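Local coordinates for protein cytochrome c, putative (Shewanella oneidensis, PDB 1SP3) that carries eight covalently bound c-type hemes and probably works as a respiratory tetrathionate reductase, at residues N61-V65 against K247-W252; I344-K349 against A365-M370. All coordinates share one frame; numbering follows the deposited sequence.

How the interactions relate
Both contacts reach the same mixed sheet, and their centres lie about 15 Å apart. Interaction 1 sits at heme c #4: Asn61 bonds a heme propionate, and 247-252 backs the loop from the far side. Interaction 2 is a shell further out. The side chain of Pro348 is about 8 Å from a bound heme and makes no ligand contact. The two meet through Val65, whose CG1 packs 3.7 Å from Ile346 O and 3.9 Å from Pro348 CD. Both segments of interaction 1 precede those of interaction 2 in the sequence. The heme loop 61-65 thus rests on residues 247-252 and also touches the 344-349 segment that covers the helix.

Interaction 1: residues N61-V65 against K247-W252; sequences NNFCV and KMQWDW. With HEC (heme c), chain D; SCN (thiocyanate ion), chain B.
Trp250 and Trp252 back the heme loop 61-65, which is folded by an Asx turn at Asn61. Trp250 lies on strand 246-251 of the mixed sheet, and its side chain points to the loop. Its CG is anti to the backbone N (chi1 -169°), and this brings the indole against the loop. Trp250 CB lies 3.8 Å from Asn62 O. At CE3 the Trp250 ring meets Phe63, 3.5 Å from CA and 3.7 Å from CD2. CZ3 also lies against Phe63 CA and C, so the peptide of Phe63 covers one face of the indole. The far corner, Trp250 CH2, reaches Cys64 SG at 3.9 Å, an oblique sulfur-aromatic contact. The indole NE1 bonds Lys275 O, outside the loop. Lys247 NZ approaches the opposite face, near the ring's margin; the same lysine makes a cation-pi contact with Phe278.

On the loop side, Asn61 OD1 is gripped by two backbone donors from opposite faces of its amide. Phe63 N comes from above the plane and closes the Asx turn. Val65 N is tilted less and lies 2.7 Å from Asn61 OD1. The amide is thereby held so that its ND2 faces the heme. Asn61 ND2 donates to the heme propionate oxygen O1A at 2.7 Å. It also makes a weak bond to the N of a thiocyanate, probably from the crystallisation liquor, whose S binds the heme iron. Lys153 and Trp396 add further hydrogen bonds to this heme.

The second indole secures the other end of the turn. Trp252 puts its edge to the loop and lays its ring over Trp250 NE1. Trp252 NE1 donates to Phe63 O at 2.9 Å, with an N-H...O angle of 150° and the oxygen in the indole plane.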
# COMPACT_ATOMS: atom_id res chain seq x y z
N ASN A 61 -6.85 -7.58 2.81
CA ASN A 61 -7.28 -6.17 2.81
C ASN A 61 -8.74 -6.07 2.44
O ASN A 61 -9.40 -7.11 2.23
CB ASN A 61 -6.37 -5.26 1.94
CG ASN A 61 -6.57 -5.46 0.41
OD1 ASN A 61 -7.61 -5.97 -0.06
ND2 ASN A 61 -5.59 -4.96 -0.38
N ASN A 62 -9.30 -4.85 2.48
CA ASN A 62 -10.72 -4.68 2.11
C ASN A 62 -10.92 -4.06 0.70
O ASN A 62 -11.95 -3.41 0.38
CB ASN A 62 -11.56 -3.96 3.19
CG ASN A 62 -11.01 -2.55 3.56
OD1 ASN A 62 -10.12 -2.00 2.88
ND2 ASN A 62 -11.52 -1.98 4.68
N PHE A 63 -9.92 -4.27 -0.16
CA PHE A 63 -10.00 -3.86 -1.57
C PHE A 63 -10.25 -5.17 -2.33
O PHE A 63 -11.34 -5.79 -2.17
CB PHE A 63 -8.69 -3.19 -1.99
CG PHE A 63 -8.59 -1.73 -1.57
CD1 PHE A 63 -7.85 -1.36 -0.44
CD2 PHE A 63 -9.24 -0.73 -2.29
CE1 PHE A 63 -7.79 -0.04 -0.05
CE2 PHE A 63 -9.17 0.57 -1.93
CZ PHE A 63 -8.43 0.94 -0.82
N CYS A 64 -9.20 -5.70 -2.98
CA CYS A 64 -9.29 -6.99 -3.65
C CYS A 64 -9.19 -8.18 -2.74
O CYS A 64 -9.35 -9.34 -3.18
CB CYS A 64 -8.34 -7.05 -4.90
SG CYS A 64 -8.89 -5.87 -6.27
N VAL A 65 -8.88 -7.94 -1.46
CA VAL A 65 -8.91 -9.01 -0.44
C VAL A 65 -7.59 -9.79 -0.34
O VAL A 65 -6.88 -9.69 0.66
CB VAL A 65 -10.11 -9.98 -0.58
CG1 VAL A 65 -10.17 -10.95 0.64
CG2 VAL A 65 -11.45 -9.19 -0.63
N LYS A 247 -10.55 5.84 -3.51
CA LYS A 247 -11.68 5.07 -3.00
C LYS A 247 -11.67 5.13 -1.48
O LYS A 247 -10.64 4.87 -0.86
CB LYS A 247 -11.56 3.67 -3.52
CG LYS A 247 -12.80 2.81 -3.31
CD LYS A 247 -12.60 1.45 -4.01
CE LYS A 247 -12.57 1.63 -5.51
NZ LYS A 247 -12.29 0.28 -6.16
N MET A 248 -12.80 5.50 -0.90
CA MET A 248 -12.95 5.56 0.53
C MET A 248 -13.79 4.39 1.07
O MET A 248 -13.59 3.96 2.21
CB MET A 248 -13.54 6.91 0.97
CG MET A 248 -12.58 8.13 0.58
SD MET A 248 -10.92 8.15 1.44
CE MET A 248 -11.33 8.31 3.26
N GLN A 249 -14.68 3.84 0.26
CA GLN A 249 -15.51 2.67 0.70
C GLN A 249 -15.68 1.71 -0.44
O GLN A 249 -15.80 2.14 -1.55
CB GLN A 249 -16.91 3.08 1.13
CG GLN A 249 -16.90 4.32 2.04
CD GLN A 249 -18.26 4.71 2.53
OE1 GLN A 249 -18.53 5.91 2.73
NE2 GLN A 249 -19.15 3.71 2.70
N TRP A 250 -15.68 0.42 -0.12
CA TRP A 250 -15.93 -0.66 -1.07
C TRP A 250 -16.85 -1.69 -0.34
O TRP A 250 -16.39 -2.52 0.48
CB TRP A 250 -14.62 -1.35 -1.46
CG TRP A 250 -14.72 -2.30 -2.62
CD1 TRP A 250 -15.82 -3.09 -3.00
CD2 TRP A 250 -13.65 -2.63 -3.53
NE1 TRP A 250 -15.45 -3.86 -4.08
CE2 TRP A 250 -14.14 -3.59 -4.42
CE3 TRP A 250 -12.32 -2.21 -3.65
CZ2 TRP A 250 -13.37 -4.11 -5.44
CZ3 TRP A 250 -11.56 -2.70 -4.68
CH2 TRP A 250 -12.07 -3.66 -5.55
N ASP A 251 -18.13 -1.65 -0.73
CA ASP A 251 -19.14 -2.59 -0.30
C ASP A 251 -19.33 -3.68 -1.36
O ASP A 251 -20.02 -3.46 -2.42
CB ASP A 251 -20.45 -1.81 -0.10
CG ASP A 251 -21.56 -2.66 0.51
OD1 ASP A 251 -21.39 -3.90 0.64
OD2 ASP A 251 -22.61 -2.11 0.93
N TRP A 252 -18.74 -4.83 -1.08
CA TRP A 252 -18.83 -6.02 -1.95
C TRP A 252 -20.23 -6.69 -1.88
O TRP A 252 -20.58 -7.44 -2.73
CB TRP A 252 -17.81 -7.07 -1.51
CG TRP A 252 -16.38 -6.92 -1.99
CD1 TRP A 252 -15.32 -6.42 -1.28
CD2 TRP A 252 -15.86 -7.30 -3.28
NE1 TRP A 252 -14.18 -6.47 -2.05
CE2 TRP A 252 -14.49 -7.01 -3.28
CE3 TRP A 252 -16.42 -7.90 -4.43
CZ2 TRP A 252 -13.63 -7.29 -4.39
CZ3 TRP A 252 -15.60 -8.11 -5.53
CH2 TRP A 252 -14.22 -7.85 -5.50
FE HEC D . -1.68 -5.01 -4.38
CHA HEC D . -0.13 -4.25 -1.31
CHB HEC D . -3.72 -7.27 -2.75
CHC HEC D . -3.03 -5.99 -7.36
CHD HEC D . 0.18 -2.69 -6.00
NA HEC D . -1.94 -5.65 -2.36
C1A HEC D . -1.18 -5.20 -1.27
C2A HEC D . -1.69 -5.90 -0.08
C3A HEC D . -2.68 -6.75 -0.47
C4A HEC D . -2.85 -6.59 -1.92
CMA HEC D . -3.50 -7.71 0.51
CAA HEC D . -1.17 -5.67 1.39
CBA HEC D . -2.18 -4.81 2.20
CGA HEC D . -2.55 -3.52 1.43
O1A HEC D . -3.69 -3.48 0.86
O2A HEC D . -1.77 -2.48 1.28
NB HEC D . -3.10 -6.36 -4.99
C1B HEC D . -3.78 -7.24 -4.12
C2B HEC D . -4.62 -8.12 -4.90
C3B HEC D . -4.45 -7.73 -6.19
C4B HEC D . -3.47 -6.64 -6.23
CMB HEC D . -5.54 -9.22 -4.27
CAB HEC D . -5.08 -8.33 -7.47
CBB HEC D . -6.38 -8.81 -7.49
NC HEC D . -1.48 -4.40 -6.42
C1C HEC D . -2.14 -4.95 -7.47
C2C HEC D . -1.75 -4.26 -8.67
C3C HEC D . -0.85 -3.28 -8.29
C4C HEC D . -0.66 -3.39 -6.84
CMC HEC D . -2.31 -4.65 -10.07
CAC HEC D . -0.11 -2.23 -9.21
CBC HEC D . -0.72 -1.31 -10.03
ND HEC D . -0.20 -3.63 -3.74
C1D HEC D . 0.49 -2.87 -4.67
C2D HEC D . 1.59 -2.23 -3.91
C3D HEC D . 1.51 -2.71 -2.45
C4D HEC D . 0.36 -3.58 -2.44
CMD HEC D . 2.63 -1.27 -4.48
CAD HEC D . 2.42 -2.28 -1.24
CBD HEC D . 1.76 -1.04 -0.61
CGD HEC D . 2.63 -0.34 0.46
O1D HEC D . 2.43 0.90 0.56
O2D HEC D . 3.48 -0.89 1.27
S SCN B . -3.22 -3.28 -3.90
C SCN B . -4.76 -3.92 -3.77
N SCN B . -5.80 -4.46 -3.70
O HOH W 1 -14.49 -4.09 1.05

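Interaction 2: residues I344-K349 against A365-M370; sequences IFITPK and AAKLGM
The segment leaving strand 344-345 lies over one face of helix 362-372, at the small residues Ala365, Ala366 and Gly369. Gly369 lets the chain come very close. Gly369 CA is 4.1 Å from Pro348 CA, and it makes a CA-H...O contact of 3.1 Å with Thr347 O. One hydrogen bond crosses between the segments: Lys349 N donates to Ala365 O at 3.0 Å, almost straight at 173°. The donor sits above the carbonyl plane. Gly369 N, the helical partner, comes to the same oxygen from the opposite face, so Ala365 O takes two bonds without losing its place in the helix.

Side chains close both flanks. Ile346 sets CG2 and CD1 against Ala366 CB, each about 4.0 Å away, and CG2 also touches Met370 CG. Met370 is bent at chi2 (-69°) and chi3, which turns its thioether toward 344-347. There Met370 SD passes 3.8 Å from Thr347 OG1, the two side chains crossing at about a right angle. The methyl Met370 CE ends 3.9 Å from Ile344 CD1. On the other flank the Lys349 chain, straight as far as CE, crosses Leu368 at a slant and rests CD on its CB and CD1. Lys349 NZ is hydrogen-bonded to Ser69 O.

Pro348 packs its CB against Ala365, and both Pro348 and Ile346 also touch Ile337 of strand 325-339. The loop is therefore held between sheet and helix. Ala365 and Gly369, four residues apart, form a small-xxx-small pattern, on which a helix lets a passing backbone approach closely and make CA-H...O contacts.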
# COMPACT_ATOMS: atom_id res chain seq x y z
N ILE A 344 -14.84 -16.48 10.05
CA ILE A 344 -13.61 -15.96 9.43
C ILE A 344 -13.82 -15.34 8.07
O ILE A 344 -14.71 -15.78 7.29
CB ILE A 344 -12.51 -17.06 9.22
CG1 ILE A 344 -12.92 -18.04 8.10
CG2 ILE A 344 -12.25 -17.80 10.51
CD1 ILE A 344 -11.87 -19.09 7.82
N PHE A 345 -12.97 -14.35 7.74
CA PHE A 345 -13.04 -13.80 6.37
C PHE A 345 -12.51 -14.79 5.36
O PHE A 345 -11.53 -15.51 5.63
CB PHE A 345 -12.25 -12.46 6.30
CG PHE A 345 -13.02 -11.31 6.91
CD1 PHE A 345 -12.52 -10.63 8.03
CD2 PHE A 345 -14.24 -10.92 6.37
CE1 PHE A 345 -13.22 -9.60 8.58
CE2 PHE A 345 -14.96 -9.84 6.92
CZ PHE A 345 -14.44 -9.21 8.03
N ILE A 346 -13.16 -14.82 4.21
CA ILE A 346 -12.83 -15.69 3.11
C ILE A 346 -11.99 -14.99 2.11
O ILE A 346 -12.19 -13.80 1.93
CB ILE A 346 -14.12 -16.07 2.42
CG1 ILE A 346 -14.93 -16.96 3.38
CG2 ILE A 346 -13.84 -16.66 0.96
CD1 ILE A 346 -16.36 -17.28 2.82
N THR A 347 -11.09 -15.72 1.45
CA THR A 347 -10.24 -15.20 0.43
C THR A 347 -10.78 -15.79 -0.83
O THR A 347 -10.49 -16.94 -1.12
CB THR A 347 -8.78 -15.69 0.63
OG1 THR A 347 -8.79 -17.12 0.77
CG2 THR A 347 -8.18 -15.20 1.96
N PRO A 348 -11.61 -15.07 -1.57
CA PRO A 348 -12.32 -15.68 -2.70
C PRO A 348 -11.56 -15.55 -4.00
O PRO A 348 -10.71 -14.70 -4.11
CB PRO A 348 -13.62 -14.88 -2.76
CG PRO A 348 -13.15 -13.54 -2.42
CD PRO A 348 -12.04 -13.69 -1.36
N LYS A 349 -11.89 -16.40 -4.96
CA LYS A 349 -11.37 -16.26 -6.28
C LYS A 349 -12.23 -15.23 -7.05
O LYS A 349 -13.42 -15.43 -7.24
CB LYS A 349 -11.34 -17.67 -6.98
CG LYS A 349 -10.85 -17.61 -8.49
CD LYS A 349 -10.71 -19.07 -8.98
CE LYS A 349 -9.89 -19.21 -10.23
NZ LYS A 349 -8.45 -19.15 -9.98
N ALA A 365 -16.82 -18.94 -5.87
CA ALA A 365 -15.63 -18.10 -5.62
C ALA A 365 -15.01 -18.39 -4.23
O ALA A 365 -13.80 -18.59 -4.11
CB ALA A 365 -15.92 -16.62 -5.86
N ALA A 366 -15.84 -18.52 -3.21
CA ALA A 366 -15.36 -18.91 -1.88
C ALA A 366 -14.68 -20.25 -1.83
O ALA A 366 -13.60 -20.39 -1.19
CB ALA A 366 -16.54 -18.92 -0.86
N LYS A 367 -15.31 -21.25 -2.47
CA LYS A 367 -14.80 -22.63 -2.43
C LYS A 367 -13.44 -22.66 -3.14
O LYS A 367 -12.42 -23.17 -2.62
CB LYS A 367 -15.80 -23.58 -3.15
CG LYS A 367 -15.19 -24.99 -3.59
CD LYS A 367 -16.07 -25.72 -4.76
CE LYS A 367 -15.60 -27.16 -5.19
NZ LYS A 367 -14.68 -27.15 -6.36
N LEU A 368 -13.42 -22.09 -4.32
CA LEU A 368 -12.17 -22.09 -5.11
C LEU A 368 -11.04 -21.23 -4.49
O LEU A 368 -9.89 -21.63 -4.58
CB LEU A 368 -12.43 -21.69 -6.57
CG LEU A 368 -13.29 -22.63 -7.45
CD1 LEU A 368 -13.55 -21.90 -8.83
CD2 LEU A 368 -12.60 -24.10 -7.63
N GLY A 369 -11.38 -20.11 -3.84
CA GLY A 369 -10.41 -19.24 -3.18
C GLY A 369 -9.90 -19.90 -1.89
O GLY A 369 -8.72 -19.81 -1.53
N MET A 370 -10.77 -20.56 -1.15
CA MET A 370 -10.31 -21.27 0.05
C MET A 370 -9.48 -22.53 -0.21
O MET A 370 -8.55 -22.84 0.55
CB MET A 370 -11.48 -21.60 0.96
CG MET A 370 -12.21 -20.31 1.46
SD MET A 370 -11.19 -19.33 2.62
CE MET A 370 -11.96 -20.05 4.09